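Local structure of glutaredoxin 2 (Salmonella enterica subsp. enterica serovar Typhimurium, 3IR4) at residues A[4-9]-A[52-57]; A[15-20]-A[64-69]; A[20-25]-A[70-75]. The protein binds glutathione and, as a glutaredoxin with a glutathione S-transferase-like fold, probably catalyses glutathione-dependent thiol-disulfide exchange. All coordinates share one frame; numbering follows the deposited sequence. Where two conformers were deposited one is given.

Contact 1 (A[4-9]-A[52-57]); sequences MKLYIY and PILQKD. With GSH (glutathione), chain B; SO4 (sulfate ion), chain D.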
loop_
_atom_site.group_PDB
_atom_site.type_symbol
_atom_site.label_atom_id
_atom_site.label_comp_id
_atom_site.label_asym_id
_atom_site.label_seq_id
_atom_site.Cartn_x
_atom_site.Cartn_y
_atom_site.Cartn_z
HETATM N N MSE A 4 -1.552 17.507 11.178
HETATM C CA MSE A 4 -1.999 16.668 10.075
HETATM C C MSE A 4 -2.521 15.318 10.513
HETATM O O MSE A 4 -1.975 14.685 11.403
HETATM C CB MSE A 4 -0.907 16.488 9.027
HETATM C CG MSE A 4 -0.721 17.780 8.201
HETATM SE SE MSE A 4 0.566 17.636 6.816
HETATM C CE MSE A 4 2.092 17.929 7.889
ATOM N N LYS A 5 -3.617 14.924 9.871
ATOM C CA LYS A 5 -4.284 13.643 10.128
ATOM C C LYS A 5 -4.458 12.921 8.790
ATOM O O LYS A 5 -4.695 13.545 7.770
ATOM C CB LYS A 5 -5.669 13.850 10.757
ATOM C CG LYS A 5 -5.643 14.662 12.047
ATOM C CD LYS A 5 -6.973 14.758 12.778
ATOM C CE LYS A 5 -6.799 15.534 14.103
ATOM N NZ LYS A 5 -8.078 15.760 14.853
ATOM N N LEU A 6 -4.348 11.596 8.804
ATOM C CA LEU A 6 -4.543 10.824 7.607
ATOM C C LEU A 6 -5.554 9.715 7.895
ATOM O O LEU A 6 -5.325 8.870 8.755
ATOM C CB LEU A 6 -3.192 10.272 7.197
ATOM C CG LEU A 6 -3.075 9.634 5.809
ATOM C CD1 LEU A 6 -3.219 10.690 4.724
ATOM C CD2 LEU A 6 -1.751 8.908 5.678
ATOM N N TYR A 7 -6.647 9.736 7.130
ATOM C CA TYR A 7 -7.786 8.797 7.255
ATOM C C TYR A 7 -7.545 7.712 6.226
ATOM O O TYR A 7 -7.390 7.980 5.034
ATOM C CB TYR A 7 -9.117 9.522 7.055
ATOM C CG TYR A 7 -9.332 10.561 8.132
ATOM C CD1 TYR A 7 -8.881 11.848 7.983
ATOM C CD2 TYR A 7 -9.945 10.221 9.321
ATOM C CE1 TYR A 7 -9.018 12.783 9.007
ATOM C CE2 TYR A 7 -10.105 11.137 10.339
ATOM C CZ TYR A 7 -9.652 12.432 10.165
ATOM O OH TYR A 7 -9.814 13.375 11.145
ATOM N N ILE A 8 -7.521 6.468 6.704
ATOM C CA ILE A 8 -7.077 5.338 5.918
ATOM C C ILE A 8 -7.818 4.053 6.188
ATOM O O ILE A 8 -8.536 3.902 7.171
ATOM C CB ILE A 8 -5.551 5.043 6.210
ATOM C CG1 ILE A 8 -5.314 4.587 7.658
ATOM C CG2 ILE A 8 -4.666 6.263 5.907
ATOM C CD1 ILE A 8 -3.883 4.146 7.971
ATOM N N TYR A 9 -7.570 3.091 5.281
ATOM C CA TYR A 9 -7.738 1.650 5.564
ATOM C C TYR A 9 -6.299 1.111 5.570
ATOM O O TYR A 9 -5.516 1.422 4.679
ATOM C CB TYR A 9 -8.542 0.920 4.499
ATOM C CG TYR A 9 -9.903 1.482 4.237
ATOM C CD1 TYR A 9 -10.695 1.991 5.255
ATOM C CD2 TYR A 9 -10.405 1.480 2.940
ATOM C CE1 TYR A 9 -11.961 2.551 4.962
ATOM C CE2 TYR A 9 -11.644 2.009 2.657
ATOM C CZ TYR A 9 -12.416 2.567 3.663
ATOM O OH TYR A 9 -13.626 3.124 3.328
ATOM N N PRO A 52 -6.986 7.329 0.655
ATOM C CA PRO A 52 -6.669 8.176 1.808
ATOM C C PRO A 52 -7.205 9.603 1.705
ATOM O O PRO A 52 -7.403 10.125 0.605
ATOM C CB PRO A 52 -5.137 8.258 1.765
ATOM C CG PRO A 52 -4.792 8.060 0.314
ATOM C CD PRO A 52 -5.794 7.032 -0.168
ATOM N N ILE A 53 -7.395 10.206 2.879
ATOM C CA ILE A 53 -7.712 11.622 2.982
ATOM C C ILE A 53 -6.747 12.229 3.979
ATOM O O ILE A 53 -6.631 11.771 5.094
ATOM C CB ILE A 53 -9.155 11.874 3.482
ATOM C CG1 ILE A 53 -10.169 11.225 2.553
ATOM C CG2 ILE A 53 -9.403 13.386 3.625
ATOM C CD1 ILE A 53 -11.593 11.103 3.149
ATOM N N LEU A 54 -6.058 13.280 3.572
ATOM C CA LEU A 54 -5.251 14.066 4.472
ATOM C C LEU A 54 -6.010 15.266 4.968
ATOM O O LEU A 54 -6.644 15.964 4.180
ATOM C CB LEU A 54 -4.043 14.620 3.699
ATOM C CG LEU A 54 -3.097 15.553 4.483
ATOM C CD1 LEU A 54 -2.373 14.809 5.595
ATOM C CD2 LEU A 54 -2.110 16.240 3.539
ATOM N N GLN A 55 -5.960 15.521 6.276
ATOM C CA GLN A 55 -6.431 16.769 6.823
ATOM C C GLN A 55 -5.184 17.629 7.051
ATOM O O GLN A 55 -4.286 17.234 7.791
ATOM C CB GLN A 55 -7.223 16.569 8.112
ATOM C CG GLN A 55 -7.859 17.855 8.612
ATOM C CD GLN A 55 -8.947 17.641 9.665
ATOM O OE1 GLN A 55 -8.958 16.642 10.378
ATOM N NE2 GLN A 55 -9.869 18.599 9.765
ATOM N N LYS A 56 -5.144 18.768 6.370
ATOM C CA LYS A 56 -4.051 19.719 6.436
ATOM C C LYS A 56 -4.104 20.525 7.736
ATOM O O LYS A 56 -5.093 20.524 8.455
ATOM C CB LYS A 56 -4.118 20.689 5.237
ATOM C CG LYS A 56 -3.913 20.049 3.876
ATOM C CD LYS A 56 -3.886 21.095 2.752
ATOM C CE LYS A 56 -3.506 20.491 1.398
ATOM N NZ LYS A 56 -3.565 21.515 0.308
ATOM N N ASP A 57 -3.021 21.250 7.997
ATOM C CA ASP A 57 -2.929 22.113 9.180
ATOM C C ASP A 57 -4.047 23.148 9.236
ATOM O O ASP A 57 -4.492 23.497 10.328
ATOM C CB ASP A 57 -1.575 22.828 9.234
ATOM C CG ASP A 57 -0.458 21.948 9.761
ATOM O OD1 ASP A 57 -0.673 20.765 10.117
ATOM O OD2 ASP A 57 0.673 22.461 9.809
HETATM N N1 GSH B . -7.160 7.483 -6.834
HETATM C CA1 GSH B . -7.243 7.213 -5.392
HETATM C C1 GSH B . -5.933 7.560 -4.736
HETATM O O11 GSH B . -4.899 7.510 -5.456
HETATM O O12 GSH B . -5.930 7.857 -3.527
HETATM C CB1 GSH B . -7.591 5.744 -5.197
HETATM C CG1 GSH B . -7.962 5.454 -3.743
HETATM C CD1 GSH B . -8.684 4.140 -3.535
HETATM O OE1 GSH B . -8.867 3.300 -4.571
HETATM N N2 GSH B . -9.063 3.809 -2.326
HETATM C CA2 GSH B . -9.925 2.677 -2.004
HETATM C C2 GSH B . -11.270 3.160 -1.573
HETATM O O2 GSH B . -11.357 4.272 -0.849
HETATM C CB2 GSH B . -9.294 1.789 -0.905
HETATM S SG2 GSH B . -7.738 0.949 -1.353
HETATM N N3 GSH B . -12.327 2.450 -1.876
HETATM C CA3 GSH B . -13.663 2.975 -1.747
HETATM C C3 GSH B . -14.404 2.164 -0.753
HETATM O O31 GSH B . -13.750 1.380 0.003
HETATM O O32 GSH B . -15.653 2.296 -0.697
HETATM S S SO4 D . -1.814 24.818 2.209
HETATM O O1 SO4 D . -0.585 24.339 2.853
HETATM O O2 SO4 D . -2.134 24.071 0.971
HETATM O O3 SO4 D . -2.920 24.727 3.148
HETATM O O4 SO4 D . -1.628 26.249 1.921
HETATM O O HOH W 1 -9.729 17.297 13.098
HETATM O O HOH W 2 -11.489 15.520 10.681
#

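Contact 2 (A[15-20]-A[64-69]); sequences CVKARM and ESMDIV. With GSH (glutathione), chain B.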
loop_
_atom_site.group_PDB
_atom_site.type_symbol
_atom_site.label_atom_id
_atom_site.label_comp_id
_atom_site.label_asym_id
_atom_site.label_seq_id
_atom_site.Cartn_x
_atom_site.Cartn_y
_atom_site.Cartn_z
ATOM N N CYS A 15 -3.347 4.152 0.621
ATOM C CA CYS A 15 -3.110 4.677 1.953
ATOM C C CYS A 15 -1.657 4.495 2.388
ATOM O O CYS A 15 -1.059 5.393 2.996
ATOM C CB CYS A 15 -4.066 4.025 2.931
ATOM S SG CYS A 15 -5.794 4.553 2.662
ATOM N N VAL A 16 -1.052 3.372 2.047
ATOM C CA VAL A 16 0.368 3.165 2.330
ATOM C C VAL A 16 1.183 4.233 1.596
ATOM O O VAL A 16 2.071 4.810 2.184
ATOM C CB VAL A 16 0.791 1.724 1.970
ATOM C CG1 VAL A 16 2.311 1.549 2.085
ATOM C CG2 VAL A 16 0.041 0.709 2.849
ATOM N N LYS A 17 0.852 4.503 0.338
ATOM C CA LYS A 17 1.553 5.545 -0.421
ATOM C C LYS A 17 1.546 6.874 0.360
ATOM O O LYS A 17 2.564 7.531 0.509
ATOM C CB LYS A 17 0.932 5.757 -1.807
ATOM C CG LYS A 17 1.066 4.551 -2.707
ATOM C CD LYS A 17 0.407 4.731 -4.052
ATOM C CE LYS A 17 0.235 3.425 -4.733
ATOM N NZ LYS A 17 -0.222 3.526 -6.127
ATOM N N ALA A 18 0.357 7.248 0.828
ATOM C CA ALA A 18 0.152 8.500 1.543
ATOM C C ALA A 18 0.924 8.563 2.851
ATOM O O ALA A 18 1.295 9.636 3.277
ATOM C CB ALA A 18 -1.320 8.747 1.805
ATOM N N ARG A 19 1.171 7.425 3.483
ATOM C CA ARG A 19 1.943 7.361 4.714
ATOM C C ARG A 19 3.449 7.426 4.496
ATOM O O ARG A 19 4.188 7.766 5.419
ATOM C CB ARG A 19 1.633 6.056 5.445
ATOM C CG ARG A 19 0.241 6.025 5.999
ATOM C CD ARG A 19 -0.120 4.646 6.501
ATOM N NE ARG A 19 0.739 4.316 7.626
ATOM C CZ ARG A 19 0.816 3.131 8.211
ATOM N NH1 ARG A 19 0.089 2.120 7.766
ATOM N NH2 ARG A 19 1.637 2.961 9.244
HETATM N N MSE A 20 3.919 7.037 3.316
HETATM C CA MSE A 20 5.357 6.881 3.131
HETATM C C MSE A 20 6.203 8.128 3.354
HETATM O O MSE A 20 7.233 8.049 3.978
HETATM C CB MSE A 20 5.682 6.288 1.755
HETATM C CG MSE A 20 5.255 4.839 1.619
HETATM SE SE MSE A 20 5.491 4.150 -0.173
HETATM C CE MSE A 20 7.414 4.076 -0.221
ATOM N N GLU A 64 -6.570 11.850 -2.780
ATOM C CA GLU A 64 -5.686 11.362 -3.846
ATOM C C GLU A 64 -4.270 11.116 -3.352
ATOM O O GLU A 64 -3.518 12.060 -3.089
ATOM C CB GLU A 64 -5.665 12.260 -5.094
ATOM C CG GLU A 64 -7.018 12.408 -5.754
ATOM C CD GLU A 64 -7.518 11.140 -6.414
ATOM O OE1 GLU A 64 -6.714 10.201 -6.654
ATOM O OE2 GLU A 64 -8.737 11.133 -6.733
ATOM N N SER A 65 -3.937 9.844 -3.252
ATOM C CA SER A 65 -2.635 9.441 -2.754
ATOM C C SER A 65 -1.450 10.222 -3.299
ATOM O O SER A 65 -0.627 10.689 -2.522
ATOM C CB SER A 65 -2.410 7.943 -2.967
ATOM O OG SER A 65 -2.477 7.601 -4.317
HETATM N N MSE A 66 -1.370 10.383 -4.606
HETATM C CA MSE A 66 -0.168 11.038 -5.154
HETATM C C MSE A 66 -0.177 12.537 -4.885
HETATM O O MSE A 66 0.888 13.146 -4.771
HETATM C CB MSE A 66 0.010 10.709 -6.622
HETATM C CG MSE A 66 0.231 9.239 -6.923
HETATM SE SE MSE A 66 1.574 8.352 -5.826
HETATM C CE MSE A 66 3.101 9.396 -6.331
ATOM N N ASP A 67 -1.364 13.147 -4.820
ATOM C CA ASP A 67 -1.437 14.558 -4.446
ATOM C C ASP A 67 -0.982 14.750 -3.004
ATOM O O ASP A 67 -0.304 15.722 -2.702
ATOM C CB ASP A 67 -2.822 15.127 -4.660
ATOM C CG ASP A 67 -3.209 15.193 -6.122
ATOM O OD1 ASP A 67 -2.351 15.000 -7.020
ATOM O OD2 ASP A 67 -4.392 15.404 -6.409
ATOM N N ILE A 68 -1.372 13.846 -2.115
ATOM C CA ILE A 68 -0.925 13.881 -0.739
ATOM C C ILE A 68 0.597 13.709 -0.704
ATOM O O ILE A 68 1.287 14.431 -0.005
ATOM C CB ILE A 68 -1.636 12.792 0.085
ATOM C CG1 ILE A 68 -3.134 13.067 0.149
ATOM C CG2 ILE A 68 -1.019 12.658 1.473
ATOM C CD1 ILE A 68 -3.934 11.896 0.671
ATOM N N VAL A 69 1.118 12.706 -1.403
ATOM C CA VAL A 69 2.546 12.438 -1.439
ATOM C C VAL A 69 3.318 13.702 -1.794
ATOM O O VAL A 69 4.251 14.078 -1.117
ATOM C CB VAL A 69 2.861 11.279 -2.419
ATOM C CG1 VAL A 69 4.354 11.222 -2.781
ATOM C CG2 VAL A 69 2.396 9.925 -1.821
HETATM N N1 GSH B . -7.160 7.483 -6.834
HETATM C CA1 GSH B . -7.243 7.213 -5.392
HETATM C C1 GSH B . -5.933 7.560 -4.736
HETATM O O11 GSH B . -4.899 7.510 -5.456
HETATM O O12 GSH B . -5.930 7.857 -3.527
HETATM C CB1 GSH B . -7.591 5.744 -5.197
HETATM C CG1 GSH B . -7.962 5.454 -3.743
HETATM C CD1 GSH B . -8.684 4.140 -3.535
HETATM O OE1 GSH B . -8.867 3.300 -4.571
HETATM N N2 GSH B . -9.063 3.809 -2.326
HETATM C CA2 GSH B . -9.925 2.677 -2.004
HETATM C C2 GSH B . -11.270 3.160 -1.573
HETATM O O2 GSH B . -11.357 4.272 -0.849
HETATM C CB2 GSH B . -9.294 1.789 -0.905
HETATM S SG2 GSH B . -7.738 0.949 -1.353
HETATM N N3 GSH B . -12.327 2.450 -1.876
HETATM C CA3 GSH B . -13.663 2.975 -1.747
HETATM C C3 GSH B . -14.404 2.164 -0.753
HETATM O O31 GSH B . -13.750 1.380 0.003
HETATM O O32 GSH B . -15.653 2.296 -0.697
HETATM O O HOH W 3 -1.366 6.098 -6.505
#

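Contact 3 (A[20-25]-A[70-75]); sequences MIFGLK and HYVDNL. With SO4 (sulfate ion), chain D.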
loop_
_atom_site.group_PDB
_atom_site.type_symbol
_atom_site.label_atom_id
_atom_site.label_comp_id
_atom_site.label_asym_id
_atom_site.label_seq_id
_atom_site.Cartn_x
_atom_site.Cartn_y
_atom_site.Cartn_z
HETATM N N MSE A 20 3.919 7.037 3.316
HETATM C CA MSE A 20 5.357 6.881 3.131
HETATM C C MSE A 20 6.203 8.128 3.354
HETATM O O MSE A 20 7.233 8.049 3.978
HETATM C CB MSE A 20 5.682 6.288 1.755
HETATM C CG MSE A 20 5.255 4.839 1.619
HETATM SE SE MSE A 20 5.491 4.150 -0.173
HETATM C CE MSE A 20 7.414 4.076 -0.221
ATOM N N ILE A 21 5.795 9.271 2.797
ATOM C CA ILE A 21 6.628 10.471 2.913
ATOM C C ILE A 21 6.706 10.917 4.360
ATOM O O ILE A 21 7.739 11.432 4.794
ATOM C CB ILE A 21 6.184 11.626 1.977
ATOM C CG1 ILE A 21 6.340 11.228 0.504
ATOM C CG2 ILE A 21 6.972 12.933 2.274
ATOM C CD1 ILE A 21 7.719 11.001 0.027
ATOM N N PHE A 22 5.619 10.767 5.125
ATOM C CA PHE A 22 5.673 11.119 6.536
ATOM C C PHE A 22 6.802 10.363 7.223
ATOM O O PHE A 22 7.563 10.896 8.023
ATOM C CB PHE A 22 4.345 10.854 7.230
ATOM C CG PHE A 22 3.258 11.801 6.842
ATOM C CD1 PHE A 22 3.147 13.053 7.430
ATOM C CD2 PHE A 22 2.323 11.447 5.872
ATOM C CE1 PHE A 22 2.141 13.919 7.086
ATOM C CE2 PHE A 22 1.309 12.337 5.527
ATOM C CZ PHE A 22 1.221 13.572 6.149
ATOM N N GLY A 23 6.900 9.070 6.950
ATOM C CA GLY A 23 7.937 8.279 7.548
ATOM C C GLY A 23 9.318 8.631 7.082
ATOM O O GLY A 23 10.250 8.799 7.873
ATOM N N LEU A 24 9.473 8.754 5.775
ATOM C CA LEU A 24 10.785 9.031 5.201
ATOM C C LEU A 24 11.369 10.373 5.642
ATOM O O LEU A 24 12.579 10.505 5.736
ATOM C CB LEU A 24 10.742 8.984 3.661
ATOM C CG LEU A 24 10.420 7.610 3.092
ATOM C CD1 LEU A 24 10.052 7.656 1.602
ATOM C CD2 LEU A 24 11.563 6.646 3.329
ATOM N N LYS A 25 10.507 11.359 5.852
ATOM C CA LYS A 25 10.907 12.706 6.243
ATOM C C LYS A 25 10.756 12.956 7.742
ATOM O O LYS A 25 11.038 14.060 8.207
ATOM C CB LYS A 25 10.121 13.763 5.473
ATOM C CG LYS A 25 10.316 13.650 3.960
ATOM C CD LYS A 25 9.794 14.861 3.201
ATOM C CE LYS A 25 10.751 16.029 3.183
ATOM N NZ LYS A 25 10.142 17.246 2.521
ATOM N N HIS A 70 2.932 14.323 -2.900
ATOM C CA HIS A 70 3.675 15.512 -3.347
ATOM C C HIS A 70 3.492 16.723 -2.441
ATOM O O HIS A 70 4.447 17.437 -2.189
ATOM C CB HIS A 70 3.368 15.826 -4.780
ATOM C CG HIS A 70 3.915 14.810 -5.726
ATOM N ND1 HIS A 70 3.115 14.050 -6.547
ATOM C CD2 HIS A 70 5.193 14.417 -5.975
ATOM C CE1 HIS A 70 3.876 13.237 -7.259
ATOM N NE2 HIS A 70 5.143 13.434 -6.926
ATOM N N TYR A 71 2.282 16.965 -1.943
ATOM C CA TYR A 71 2.062 18.066 -1.020
ATOM C C TYR A 71 2.982 17.934 0.195
ATOM O O TYR A 71 3.707 18.857 0.585
ATOM C CB TYR A 71 0.595 18.079 -0.589
ATOM C CG TYR A 71 0.314 19.067 0.528
ATOM C CD1 TYR A 71 0.239 20.432 0.284
ATOM C CD2 TYR A 71 0.170 18.634 1.834
ATOM C CE1 TYR A 71 -0.003 21.343 1.324
ATOM C CE2 TYR A 71 -0.075 19.524 2.876
ATOM C CZ TYR A 71 -0.152 20.881 2.626
ATOM O OH TYR A 71 -0.404 21.776 3.654
ATOM N N VAL A 72 2.955 16.761 0.816
ATOM C CA VAL A 72 3.744 16.542 2.017
ATOM C C VAL A 72 5.249 16.570 1.712
ATOM O O VAL A 72 5.993 17.135 2.460
ATOM C CB VAL A 72 3.316 15.239 2.722
ATOM C CG1 VAL A 72 4.183 14.930 3.954
ATOM C CG2 VAL A 72 1.845 15.311 3.128
ATOM N N ASP A 73 5.689 15.988 0.607
ATOM C CA ASP A 73 7.102 16.012 0.255
ATOM C C ASP A 73 7.574 17.451 -0.001
ATOM O O ASP A 73 8.732 17.778 0.243
ATOM C CB ASP A 73 7.360 15.171 -0.994
ATOM C CG ASP A 73 8.832 14.843 -1.204
ATOM O OD1 ASP A 73 9.560 14.688 -0.203
ATOM O OD2 ASP A 73 9.235 14.732 -2.389
ATOM N N ASN A 74 6.683 18.299 -0.484
ATOM C CA ASN A 74 7.024 19.657 -0.879
ATOM C C ASN A 74 6.835 20.693 0.195
ATOM O O ASN A 74 7.307 21.830 0.053
ATOM C CB ASN A 74 6.216 20.020 -2.132
ATOM C CG ASN A 74 6.597 19.186 -3.335
ATOM O OD1 ASN A 74 7.601 18.480 -3.350
ATOM N ND2 ASN A 74 5.783 19.281 -4.390
ATOM N N LEU A 75 6.214 20.300 1.304
ATOM C CA LEU A 75 5.786 21.274 2.297
ATOM C C LEU A 75 6.935 22.053 2.939
ATOM O O LEU A 75 6.769 23.226 3.258
ATOM C CB LEU A 75 4.884 20.572 3.331
ATOM C CG LEU A 75 4.086 21.478 4.255
ATOM C CD1 LEU A 75 3.203 22.457 3.499
ATOM C CD2 LEU A 75 3.281 20.583 5.196
HETATM S S SO4 D . -1.814 24.818 2.209
HETATM O O1 SO4 D . -0.585 24.339 2.853
HETATM O O2 SO4 D . -2.134 24.071 0.971
HETATM O O3 SO4 D . -2.920 24.727 3.148
HETATM O O4 SO4 D . -1.628 26.249 1.921
HETATM O O HOH W 4 7.955 18.511 3.781
#

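Contact 1 (A[4-9]-A[52-57])
K5 and Q55 pair across two neighbouring antiparallel strands, 5-8 and 53-55, with a backbone hydrogen bond in each direction: Q55 N to K5 O at 2.8 Å, and K5 N to Q55 O at 3.2 Å. Y7 and I53 repeat the pattern, Y7 N reaching I53 O at 2.9 Å and almost straight (175°), while L6 and L54 between them form the non-hydrogen-bonded pair.

Q55 runs outward from its strand beside K5. Its CB rests near K5 CB. CG, anti to the backbone N (chi1 -173°), and the extended chain beyond it carry the amide out on the same face of the sheet as K5, the two chains side by side and pointing the same way. At the tip, OE1 comes 3.6 Å from K5 CD and accepts from two waters; one of them is bound by K5 NZ, the other also bonds Y7 OH. The amide plane is turned 51° from the Y7 ring, and OE1 lies at the edge of that ring. NE2 bonds S59 O, consistent with this orientation of the amide in the conformer described.

On the opposite face, L6 CD1 packs 4.1 Å from L54 CB, and L54 CD1 leans over K5 O at 3.4 Å toward M4 CB.

These are two inner strands of the thioredoxin-like sheet. Strand 30-33 bonds the far edge of 5-8. Helix 13-25 covers the L6 side, reaching P52, whose cis peptide bond and place beside glutathione fit the cis-proline of this fold; helix 40-46 covers Y7 and I53 on the other side.

Contact 2 (A[15-20]-A[64-69])
Two helices on one face of the thioredoxin-like domain, 13-25 and 65-74, run side by side here, where the second begins at the glutathione site. K17 and A18 of the first face S65, M66, I68 and V69 of the second, and the short axes are within 4° of parallel, 8.3 Å apart. The helices come close at A18, whose small side chain is consistent with that: its CB meets I68 CG2 at 3.9 Å. Next to it, V69 CG2 sits against the backbone carbonyl K17 O at 3.3 Å.

K17 stretches along the start of helix 65-74. Its extended chain brings CD to S65 OG on one hand and, at 4.2 Å, to the selenium of M66, whose side chain doubles back at chi2 and chi3 and crosses the lysine. K17 NZ then bonds H177 and donates to a water that in turn donates to S65 OG.

S65 holds the ligand twice: its backbone N gives to glutathione O12 at 2.8 Å, and its OG gives to O11 of the same carboxylate at 2.7 Å. E64, at the N-cap position, takes the glutathione amino group N1 on OE1 at 2.8 Å. K17, linked through the water to S65 OG rather than to the ligand, may add a little to the positive surroundings of the gamma-glutamyl carboxylate, which lies at the N-terminus of a helix whose dipole would favour its negative charge.

Contact 3 (A[20-25]-A[70-75])
V72 packs against I21 and F22: its CG1 is 3.8 Å from I21 CG2 and also lies over the centre of the F22 ring, a CH-pi contact 12° off the ring normal. While CG1, anti to the V72 backbone N, takes the ring face, the other methyl, CG2, comes against F22 CZ at 3.5 Å. I21 CG2 also presses on the backbone of D73, 3.7 Å from its CA, the two side chains crossing at about a right angle.

All this belongs to the C-terminal half of the helix pair 13-25 and 65-74 of the thioredoxin-like domain, where the short axes, 9.3 Å apart, are inclined by 18°. L54 of the central sheet touches both F22 and V72, packing the pair on the sheet, and P79 and L80 of the following loop reach D73 and K25.

The polar part gathers on K25. Its chain bends at chi3 (82°), bringing NZ to D73 O at 2.7 Å, from above the carbonyl plane rather than on a lone pair. NZ also bonds K78 O and a water that gives a proton to V72 O, and it pairs with the carboxylate of D76. The salt bridge from K25 NZ to D73 OD1 is long, 3.8 Å; that carboxylate is instead held by backbone amides, OD1 by L80 N and OD2 by L81 N.

In the fold
Contacts 2 and 3 are successive halves of one helix pair, 13-25 with 65-74, sharing M20, and both are buried; contact 1 is the partly buried pair of inner strands on which they pack, with one face toward these helices and water-linked polar ends on the other. Backbone bonds dominate contact 1, whereas the helices meet mainly through side chains. Polar chemistry in contact 2 serves the ligand end; in contact 3 it lies at the opposite end, where a lysine meets backbone carbonyls. C15 of the CxxC motif packs on I8 and P52, so contacts 1 and 2 adjoin at glutathione. L54 and K56 meet F22 and Y71, joining contacts 1 and 3 farther away.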